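Local coordinates for protein botulinum neurotoxin type C1 (Clostridium botulinum, PDB 3R4S) that binds sialic acid in two pockets of its receptor-binding fragment, consistent with entry of the toxin into cells through two ganglioside molecules, at residues 51-56 with 204-209; 271-276 with 402-407; 337-342 with 408-413. All coordinates share one frame; numbering follows the deposited sequence.

In the fold
From the N terminus, the chain leaves strand 49-52, builds most of the first, concanavalin-like domain, and returns with strand 207-216 to close a long loop at contact 1. Only then does the second, beta-trefoil domain hold contacts 2 and 3, so contact 1 stands in series with both, its centre about 37 Å and 46 Å from theirs. Within the trefoil, contact 2 closes the span from 276 to 402 and contact 3 that from 342 to 408, so the two overlap and cross. Strand 401-409 serves both: its earlier part crosses strand 270-275, its end pairs with strand 338-345. Where the contacts meet, Pro406 O and Ile341 N are probably hydrogen-bonded.

Contact 1: 51-56 with 204-209; sequences LGSSGE and DNINMW
Asn205 reaches across to Ser53 and Ser54 where strand 49-52 ends and strand 207-216 begins. Its side chain starts beside Ser54, with Asn205 CB 3.6 Å from Ser54 OG. CG, anti to the backbone N (chi1 170°), lies near both serine hydroxyls, Ser54 OG and Ser53 OG, and at the tip OD1 collects the donors. Ser54 N lies in the carbonyl plane of the amide, 3.1 Å from Asn205 OD1. Ser54 OG bonds the same oxygen at 3.0 Å, but from above that plane. Ser53 N adds weak bonds to Asn205 OD1 and Ile206 O. Two firm bonds and a weak one on OD1 should limit how far the amide can turn.

Ser53 OG works the other way, accepting from Ile206 N at 3.0 Å, almost straight (167° at the hydrogen), while Ser53 CB leans on Ile206 CG1. Further in, Leu51 and Met208 form a hydrogen-bonded antiparallel pair: Leu51 N to Met208 O and Met208 N to Leu51 O are both 2.8 Å. Their side chains run side by side, touching at Leu51 CD1 and Met208 CE, 3.9 Å apart.

That apolar face looks across the sandwich to strand 185-192 of the other sheet, Leu51 on Phe188 and Met208 on Ile190, where Ser53 and Ile206 also rest. Strand 77-87 flanks strand 207-216 as well, with Asn207 bonded through its backbone to Asn87.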
loop_
_atom_site.group_PDB
_atom_site.type_symbol
_atom_site.label_atom_id
_atom_site.label_comp_id
_atom_site.label_asym_id
_atom_site.label_seq_id
_atom_site.Cartn_x
_atom_site.Cartn_y
_atom_site.Cartn_z
ATOM N N LEU A 51 1.659 16.745 1.661
ATOM C CA LEU A 51 1.808 17.907 0.788
ATOM C C LEU A 51 0.883 17.822 -0.423
ATOM O O LEU A 51 0.531 16.736 -0.871
ATOM C CB LEU A 51 3.247 18.029 0.291
ATOM C CG LEU A 51 4.365 18.066 1.324
ATOM C CD1 LEU A 51 5.699 18.204 0.610
ATOM C CD2 LEU A 51 4.161 19.198 2.336
ATOM N N GLY A 52 0.499 18.979 -0.952
ATOM C CA GLY A 52 -0.341 19.046 -2.129
ATOM C C GLY A 52 0.373 19.786 -3.240
ATOM O O GLY A 52 1.347 20.496 -2.989
ATOM N N SER A 53 -0.109 19.624 -4.467
ATOM C CA SER A 53 0.563 20.201 -5.633
ATOM C C SER A 53 -0.016 21.533 -6.116
ATOM O O SER A 53 0.642 22.256 -6.855
ATOM C CB SER A 53 0.555 19.213 -6.803
ATOM O OG SER A 53 -0.762 19.010 -7.280
ATOM N N SER A 54 -1.241 21.858 -5.726
ATOM C CA SER A 54 -1.881 23.035 -6.302
ATOM C C SER A 54 -1.831 24.289 -5.422
ATOM O O SER A 54 -1.983 24.224 -4.202
ATOM C CB SER A 54 -3.318 22.716 -6.728
ATOM O OG SER A 54 -4.126 22.419 -5.603
ATOM N N GLY A 55 -1.597 25.432 -6.062
ATOM C CA GLY A 55 -1.643 26.717 -5.387
ATOM C C GLY A 55 -0.267 27.238 -5.051
ATOM O O GLY A 55 0.702 26.480 -5.040
ATOM N N GLU A 56 -0.173 28.534 -4.776
ATOM C CA GLU A 56 1.104 29.122 -4.385
ATOM C C GLU A 56 1.399 28.797 -2.929
ATOM O O GLU A 56 2.563 28.774 -2.510
ATOM C CB GLU A 56 1.112 30.640 -4.607
ATOM C CG GLU A 56 1.262 31.065 -6.064
ATOM C CD GLU A 56 1.378 32.575 -6.229
ATOM O OE1 GLU A 56 2.024 33.019 -7.207
ATOM O OE2 GLU A 56 0.828 33.317 -5.381
ATOM N N ASP A 204 -5.101 17.638 -12.435
ATOM C CA ASP A 204 -5.637 17.467 -11.089
ATOM C C ASP A 204 -4.561 17.651 -10.022
ATOM O O ASP A 204 -3.409 17.278 -10.220
ATOM C CB ASP A 204 -6.259 16.073 -10.935
ATOM C CG ASP A 204 -7.365 15.802 -11.946
ATOM O OD1 ASP A 204 -7.975 16.771 -12.451
ATOM O OD2 ASP A 204 -7.628 14.612 -12.229
ATOM N N ASN A 205 -4.945 18.227 -8.889
ATOM C CA ASN A 205 -4.076 18.247 -7.722
ATOM C C ASN A 205 -3.715 16.804 -7.353
ATOM O O ASN A 205 -4.533 15.890 -7.496
ATOM C CB ASN A 205 -4.774 18.967 -6.558
ATOM C CG ASN A 205 -4.029 18.827 -5.214
ATOM O OD1 ASN A 205 -3.173 19.650 -4.864
ATOM N ND2 ASN A 205 -4.392 17.802 -4.443
ATOM N N ILE A 206 -2.473 16.595 -6.932
ATOM C CA ILE A 206 -2.107 15.341 -6.293
ATOM C C ILE A 206 -1.650 15.634 -4.883
ATOM O O ILE A 206 -1.229 16.748 -4.576
ATOM C CB ILE A 206 -0.988 14.582 -7.039
ATOM C CG1 ILE A 206 0.276 15.431 -7.131
ATOM C CG2 ILE A 206 -1.460 14.123 -8.420
ATOM C CD1 ILE A 206 1.482 14.662 -7.680
ATOM N N ASN A 207 -1.751 14.636 -4.021
ATOM C CA ASN A 207 -1.163 14.724 -2.693
ATOM C C ASN A 207 0.003 13.761 -2.581
ATOM O O ASN A 207 0.037 12.724 -3.244
ATOM C CB ASN A 207 -2.185 14.382 -1.607
ATOM C CG ASN A 207 -3.250 15.437 -1.452
ATOM O OD1 ASN A 207 -4.445 15.136 -1.470
ATOM N ND2 ASN A 207 -2.829 16.681 -1.295
ATOM N N MET A 208 0.957 14.102 -1.728
ATOM C CA MET A 208 2.024 13.178 -1.402
ATOM C C MET A 208 2.136 13.110 0.112
ATOM O O MET A 208 2.117 14.142 0.786
ATOM C CB MET A 208 3.342 13.636 -2.033
ATOM C CG MET A 208 4.562 12.842 -1.575
ATOM S SD MET A 208 6.110 13.440 -2.311
ATOM C CE MET A 208 6.388 14.962 -1.391
ATOM N N TRP A 209 2.235 11.900 0.643
ATOM C CA TRP A 209 2.473 11.703 2.061
ATOM C C TRP A 209 3.858 11.117 2.214
ATOM O O TRP A 209 4.277 10.287 1.395
ATOM C CB TRP A 209 1.481 10.707 2.656
ATOM C CG TRP A 209 0.055 11.132 2.682
ATOM C CD1 TRP A 209 -0.644 11.602 3.763
ATOM C CD2 TRP A 209 -0.878 11.071 1.599
ATOM N NE1 TRP A 209 -1.950 11.846 3.412
ATOM C CE2 TRP A 209 -2.121 11.532 2.089
ATOM C CE3 TRP A 209 -0.782 10.682 0.261
ATOM C CZ2 TRP A 209 -3.262 11.618 1.286
ATOM C CZ3 TRP A 209 -1.920 10.762 -0.539
ATOM C CH2 TRP A 209 -3.143 11.226 -0.018
#

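Contact 2: 271-276 with 402-407; sequences IVFNTR and NYLVPT
Phe273 and Leu404 mark the point where two strands of the beta-trefoil cross, their N-to-C directions 121° apart and no beta bridge between them. A single backbone bond joins them, Phe273 N to Leu404 O at 2.8 Å.

The Phe273 ring comes edge-on against the 404-406 backbone, with Leu404 C and Val405 C in the plane of the ring. Its leading corner, CE2, lies 3.5 Å from Pro406 CD. The same proline ring also meets Ile271, crossing it at about a right angle, with Ile271 CG2 3.8 Å from Pro406 CD, so Pro406 is the bump and the gap between Ile271 and Phe273 the hollow. Val272 does the reverse: its CG1 enters between Tyr403 and Val405, 4.0 Å from Tyr403 CD1 and 4.2 Å from Val405 CG1. With CG turned opposite the backbone N (chi1 -175°), Leu404 sets CD2 against Phe273 CB. The hydroxyl of Tyr403 is held elsewhere, by Asp397.

The bound N-acetyl-beta-neuraminic acid is about 8 Å from the Val272 side chain, near this crossing but not touching it. One water finishes the join, donating to Phe273 O and accepting from Leu404 N, each 2.9 Å from its oxygen.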
loop_
_atom_site.group_PDB
_atom_site.type_symbol
_atom_site.label_atom_id
_atom_site.label_comp_id
_atom_site.label_asym_id
_atom_site.label_seq_id
_atom_site.Cartn_x
_atom_site.Cartn_y
_atom_site.Cartn_z
ATOM N N ILE A 271 -23.943 -13.696 -3.359
ATOM C CA ILE A 271 -22.987 -12.696 -3.840
ATOM C C ILE A 271 -22.399 -13.146 -5.160
ATOM O O ILE A 271 -22.074 -14.325 -5.338
ATOM C CB ILE A 271 -21.855 -12.454 -2.840
ATOM C CG1 ILE A 271 -22.431 -11.903 -1.537
ATOM C CG2 ILE A 271 -20.830 -11.489 -3.430
ATOM C CD1 ILE A 271 -21.411 -11.765 -0.431
ATOM N N VAL A 272 -22.291 -12.207 -6.092
ATOM C CA VAL A 272 -21.708 -12.488 -7.398
ATOM C C VAL A 272 -20.776 -11.352 -7.786
ATOM O O VAL A 272 -20.917 -10.233 -7.295
ATOM C CB VAL A 272 -22.798 -12.641 -8.491
ATOM C CG1 VAL A 272 -23.783 -13.731 -8.101
ATOM C CG2 VAL A 272 -23.528 -11.315 -8.712
ATOM N N PHE A 273 -19.833 -11.637 -8.670
ATOM C CA PHE A 273 -18.897 -10.621 -9.116
ATOM C C PHE A 273 -19.194 -10.188 -10.542
ATOM O O PHE A 273 -19.238 -11.012 -11.456
ATOM C CB PHE A 273 -17.456 -11.125 -8.986
ATOM C CG PHE A 273 -17.002 -11.293 -7.561
ATOM C CD1 PHE A 273 -16.455 -10.230 -6.862
ATOM C CD2 PHE A 273 -17.128 -12.513 -6.923
ATOM C CE1 PHE A 273 -16.038 -10.384 -5.543
ATOM C CE2 PHE A 273 -16.714 -12.678 -5.602
ATOM C CZ PHE A 273 -16.170 -11.612 -4.913
ATOM N N ASN A 274 -19.394 -8.887 -10.722
ATOM C CA ASN A 274 -19.682 -8.316 -12.035
ATOM C C ASN A 274 -18.526 -7.467 -12.541
ATOM O O ASN A 274 -17.834 -6.816 -11.756
ATOM C CB ASN A 274 -20.939 -7.438 -11.968
ATOM C CG ASN A 274 -22.218 -8.241 -11.762
ATOM O OD1 ASN A 274 -22.225 -9.471 -11.842
ATOM N ND2 ASN A 274 -23.312 -7.538 -11.498
ATOM N N THR A 275 -18.338 -7.448 -13.857
ATOM C CA THR A 275 -17.296 -6.644 -14.477
ATOM C C THR A 275 -17.524 -5.135 -14.276
ATOM O O THR A 275 -18.619 -4.627 -14.518
ATOM C CB THR A 275 -17.182 -6.982 -15.965
ATOM O OG1 THR A 275 -16.829 -8.365 -16.095
ATOM C CG2 THR A 275 -16.119 -6.131 -16.634
ATOM N N ARG A 276 -16.490 -4.436 -13.805
ATOM C CA ARG A 276 -16.540 -2.991 -13.584
ATOM C C ARG A 276 -16.769 -2.237 -14.886
ATOM O O ARG A 276 -16.223 -2.596 -15.930
ATOM C CB ARG A 276 -15.221 -2.497 -12.964
ATOM C CG ARG A 276 -15.031 -2.880 -11.503
ATOM C CD ARG A 276 -13.636 -2.489 -10.927
ATOM N NE ARG A 276 -13.473 -3.177 -9.650
ATOM C CZ ARG A 276 -14.099 -2.818 -8.534
ATOM N NH1 ARG A 276 -14.882 -1.745 -8.523
ATOM N NH2 ARG A 276 -13.938 -3.522 -7.424
ATOM N N ASN A 402 -23.691 -19.850 -15.126
ATOM C CA ASN A 402 -22.412 -19.617 -14.483
ATOM C C ASN A 402 -22.317 -18.222 -13.862
ATOM O O ASN A 402 -22.602 -17.222 -14.520
ATOM C CB ASN A 402 -21.280 -19.810 -15.490
ATOM C CG ASN A 402 -20.893 -21.262 -15.649
ATOM O OD1 ASN A 402 -21.007 -22.051 -14.711
ATOM N ND2 ASN A 402 -20.419 -21.625 -16.835
ATOM N N TYR A 403 -21.932 -18.172 -12.588
ATOM C CA TYR A 403 -21.633 -16.912 -11.917
ATOM C C TYR A 403 -20.283 -17.010 -11.222
ATOM O O TYR A 403 -19.891 -18.080 -10.757
ATOM C CB TYR A 403 -22.701 -16.570 -10.872
ATOM C CG TYR A 403 -24.097 -16.368 -11.431
ATOM C CD1 TYR A 403 -24.534 -15.107 -11.825
ATOM C CD2 TYR A 403 -24.975 -17.436 -11.558
ATOM C CE1 TYR A 403 -25.811 -14.914 -12.336
ATOM C CE2 TYR A 403 -26.253 -17.258 -12.064
ATOM C CZ TYR A 403 -26.663 -15.998 -12.454
ATOM O OH TYR A 403 -27.922 -15.808 -12.968
ATOM N N LEU A 404 -19.581 -15.883 -11.149
ATOM C CA LEU A 404 -18.337 -15.796 -10.389
ATOM C C LEU A 404 -18.717 -15.407 -8.967
ATOM O O LEU A 404 -19.275 -14.334 -8.752
ATOM C CB LEU A 404 -17.407 -14.749 -11.016
ATOM C CG LEU A 404 -15.995 -14.587 -10.431
ATOM C CD1 LEU A 404 -15.216 -15.893 -10.509
ATOM C CD2 LEU A 404 -15.258 -13.490 -11.171
ATOM N N VAL A 405 -18.427 -16.280 -8.002
ATOM C CA VAL A 405 -18.938 -16.126 -6.642
ATOM C C VAL A 405 -17.840 -16.346 -5.604
ATOM O O VAL A 405 -16.891 -17.085 -5.862
ATOM C CB VAL A 405 -20.071 -17.142 -6.363
ATOM C CG1 VAL A 405 -21.209 -16.947 -7.359
ATOM C CG2 VAL A 405 -19.549 -18.589 -6.437
ATOM N N PRO A 406 -17.962 -15.702 -4.424
ATOM C CA PRO A 406 -17.003 -16.012 -3.362
ATOM C C PRO A 406 -17.324 -17.371 -2.769
ATOM O O PRO A 406 -18.498 -17.773 -2.711
ATOM C CB PRO A 406 -17.246 -14.897 -2.336
ATOM C CG PRO A 406 -18.692 -14.568 -2.483
ATOM C CD PRO A 406 -18.996 -14.746 -3.975
ATOM N N THR A 407 -16.293 -18.091 -2.349
ATOM C CA THR A 407 -16.482 -19.431 -1.795
ATOM C C THR A 407 -15.627 -19.659 -0.562
ATOM O O THR A 407 -14.686 -18.894 -0.281
ATOM C CB THR A 407 -16.064 -20.528 -2.797
ATOM O OG1 THR A 407 -14.668 -20.379 -3.106
ATOM C CG2 THR A 407 -16.891 -20.450 -4.089
HETATM O O HOH W 1 -20.741 -13.437 -12.077
#

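Contact 3: 337-342 with 408-413; sequences DIYAIG and VKQGNY
Tyr339 and Val408 form a hydrogen-bonded antiparallel pair, Val408 N to Tyr339 O at 2.7 Å and Tyr339 N to Val408 O at 2.9 Å. Gln410 N to Asp337 O, at 2.8 Å, adds one more cross-chain bond beyond the pair.

On one face of this trefoil sheet, Ile338 and Lys409 cross, and Ile338 CD1 presses on Lys409 CD at 3.4 Å, tighter than usual for two carbons. A bend at chi2 (56°) brings Lys409 CD over to Ile338, and a second at chi4 (62°) turns the ammonium back toward the following residue, where Lys409 NZ bonds Gln410 O at 2.8 Å. A water takes a hydrogen from Lys409 NZ and gives one to Asp337 OD2.

The other face carries Tyr339, Val408 and the Gln410 amide. Gln410 OE1 comes 3.6 Å from Tyr339 CE2, with ring and amide planes 77° apart, and a second water links Gln410 OE1 with the tyrosine hydroxyl. Deeper in, Val408 CG2 abuts Ile341 CG1 at 3.7 Å. Met323 of strand 317-323 lies against Tyr339, Val408 and Gln410.

Asp337 OD2 and Lys409 NZ stand 4.9 Å apart, their opposite charges not in contact; any attraction is probably modest, and the water between them bonds to both. The direct grip here comes from the backbone bonds and the apolar chains, while the polar tips are joined by solvent.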
loop_
_atom_site.group_PDB
_atom_site.type_symbol
_atom_site.label_atom_id
_atom_site.label_comp_id
_atom_site.label_asym_id
_atom_site.label_seq_id
_atom_site.Cartn_x
_atom_site.Cartn_y
_atom_site.Cartn_z
ATOM N N ASP A 337 -16.113 -30.130 -1.034
ATOM C CA ASP A 337 -15.778 -29.247 0.078
ATOM C C ASP A 337 -15.812 -27.762 -0.282
ATOM O O ASP A 337 -15.285 -26.935 0.468
ATOM C CB ASP A 337 -14.415 -29.616 0.677
ATOM C CG ASP A 337 -14.399 -31.013 1.263
ATOM O OD1 ASP A 337 -15.271 -31.311 2.103
ATOM O OD2 ASP A 337 -13.518 -31.811 0.876
ATOM N N ILE A 338 -16.423 -27.433 -1.420
ATOM C CA ILE A 338 -16.608 -26.042 -1.831
ATOM C C ILE A 338 -17.998 -25.541 -1.435
ATOM O O ILE A 338 -19.000 -26.172 -1.767
ATOM C CB ILE A 338 -16.480 -25.881 -3.353
ATOM C CG1 ILE A 338 -15.131 -26.396 -3.853
ATOM C CG2 ILE A 338 -16.640 -24.411 -3.743
ATOM C CD1 ILE A 338 -13.958 -25.541 -3.386
ATOM N N TYR A 339 -18.062 -24.413 -0.730
ATOM C CA TYR A 339 -19.344 -23.820 -0.337
ATOM C C TYR A 339 -19.414 -22.363 -0.748
ATOM O O TYR A 339 -18.431 -21.630 -0.639
ATOM C CB TYR A 339 -19.555 -23.912 1.169
ATOM C CG TYR A 339 -19.445 -25.312 1.696
ATOM C CD1 TYR A 339 -20.576 -26.092 1.888
ATOM C CD2 TYR A 339 -18.204 -25.864 1.994
ATOM C CE1 TYR A 339 -20.480 -27.380 2.374
ATOM C CE2 TYR A 339 -18.095 -27.151 2.479
ATOM C CZ TYR A 339 -19.237 -27.904 2.667
ATOM O OH TYR A 339 -19.140 -29.189 3.145
ATOM N N ALA A 340 -20.578 -21.941 -1.224
ATOM C CA ALA A 340 -20.772 -20.554 -1.599
ATOM C C ALA A 340 -20.835 -19.675 -0.355
ATOM O O ALA A 340 -21.329 -20.103 0.688
ATOM C CB ALA A 340 -22.058 -20.399 -2.441
ATOM N N ILE A 341 -20.322 -18.451 -0.470
ATOM C CA ILE A 341 -20.594 -17.419 0.522
ATOM C C ILE A 341 -21.760 -16.580 0.018
ATOM O O ILE A 341 -21.738 -16.069 -1.101
ATOM C CB ILE A 341 -19.368 -16.520 0.784
ATOM C CG1 ILE A 341 -18.228 -17.346 1.401
ATOM C CG2 ILE A 341 -19.760 -15.356 1.687
ATOM C CD1 ILE A 341 -16.895 -16.602 1.540
ATOM N N GLY A 342 -22.800 -16.469 0.828
ATOM C CA GLY A 342 -23.957 -15.698 0.429
ATOM C C GLY A 342 -24.352 -14.742 1.525
ATOM O O GLY A 342 -23.534 -14.416 2.399
ATOM N N VAL A 408 -15.963 -20.722 0.164
ATOM C CA VAL A 408 -15.094 -21.296 1.184
ATOM C C VAL A 408 -14.711 -22.694 0.720
ATOM O O VAL A 408 -15.574 -23.486 0.346
ATOM C CB VAL A 408 -15.792 -21.410 2.553
ATOM C CG1 VAL A 408 -14.887 -22.132 3.562
ATOM C CG2 VAL A 408 -16.199 -20.020 3.071
ATOM N N LYS A 409 -13.416 -22.976 0.712
ATOM C CA LYS A 409 -12.905 -24.315 0.469
ATOM C C LYS A 409 -12.558 -24.923 1.822
ATOM O O LYS A 409 -11.674 -24.426 2.522
ATOM C CB LYS A 409 -11.647 -24.240 -0.403
ATOM C CG LYS A 409 -10.863 -25.546 -0.520
ATOM C CD LYS A 409 -11.745 -26.671 -1.024
ATOM C CE LYS A 409 -10.922 -27.869 -1.503
ATOM N NZ LYS A 409 -10.127 -28.459 -0.399
ATOM N N GLN A 410 -13.266 -25.980 2.204
ATOM C CA GLN A 410 -12.936 -26.708 3.424
ATOM C C GLN A 410 -12.140 -27.974 3.077
ATOM O O GLN A 410 -11.360 -27.973 2.114
ATOM C CB GLN A 410 -14.193 -26.994 4.261
ATOM C CG GLN A 410 -14.927 -25.714 4.675
ATOM C CD GLN A 410 -15.921 -25.917 5.805
ATOM O OE1 GLN A 410 -16.713 -26.860 5.799
ATOM N NE2 GLN A 410 -15.894 -25.019 6.774
ATOM N N GLY A 411 -12.314 -29.047 3.841
ATOM C CA GLY A 411 -11.445 -30.206 3.668
ATOM C C GLY A 411 -10.005 -29.755 3.896
ATOM O O GLY A 411 -9.756 -28.882 4.730
ATOM N N ASN A 412 -9.057 -30.312 3.153
ATOM C CA ASN A 412 -7.672 -29.869 3.281
ATOM C C ASN A 412 -7.407 -28.568 2.545
ATOM O O ASN A 412 -6.878 -28.567 1.439
ATOM C CB ASN A 412 -6.674 -30.933 2.807
ATOM C CG ASN A 412 -5.235 -30.465 2.950
ATOM O OD1 ASN A 412 -4.954 -29.557 3.732
ATOM N ND2 ASN A 412 -4.325 -31.058 2.180
ATOM N N TYR A 413 -7.759 -27.451 3.163
ATOM C CA TYR A 413 -7.629 -26.169 2.482
ATOM C C TYR A 413 -6.173 -25.747 2.309
ATOM O O TYR A 413 -5.875 -24.853 1.510
ATOM C CB TYR A 413 -8.421 -25.087 3.215
ATOM C CG TYR A 413 -7.930 -24.839 4.618
ATOM C CD1 TYR A 413 -6.873 -23.974 4.854
ATOM C CD2 TYR A 413 -8.512 -25.483 5.701
ATOM C CE1 TYR A 413 -6.407 -23.750 6.138
ATOM C CE2 TYR A 413 -8.053 -25.254 7.001
ATOM C CZ TYR A 413 -6.991 -24.389 7.201
ATOM O OH TYR A 413 -6.511 -24.152 8.463
HETATM O O HOH W 2 -11.304 -31.301 -0.603
HETATM O O HOH W 3 -16.848 -29.497 4.871
#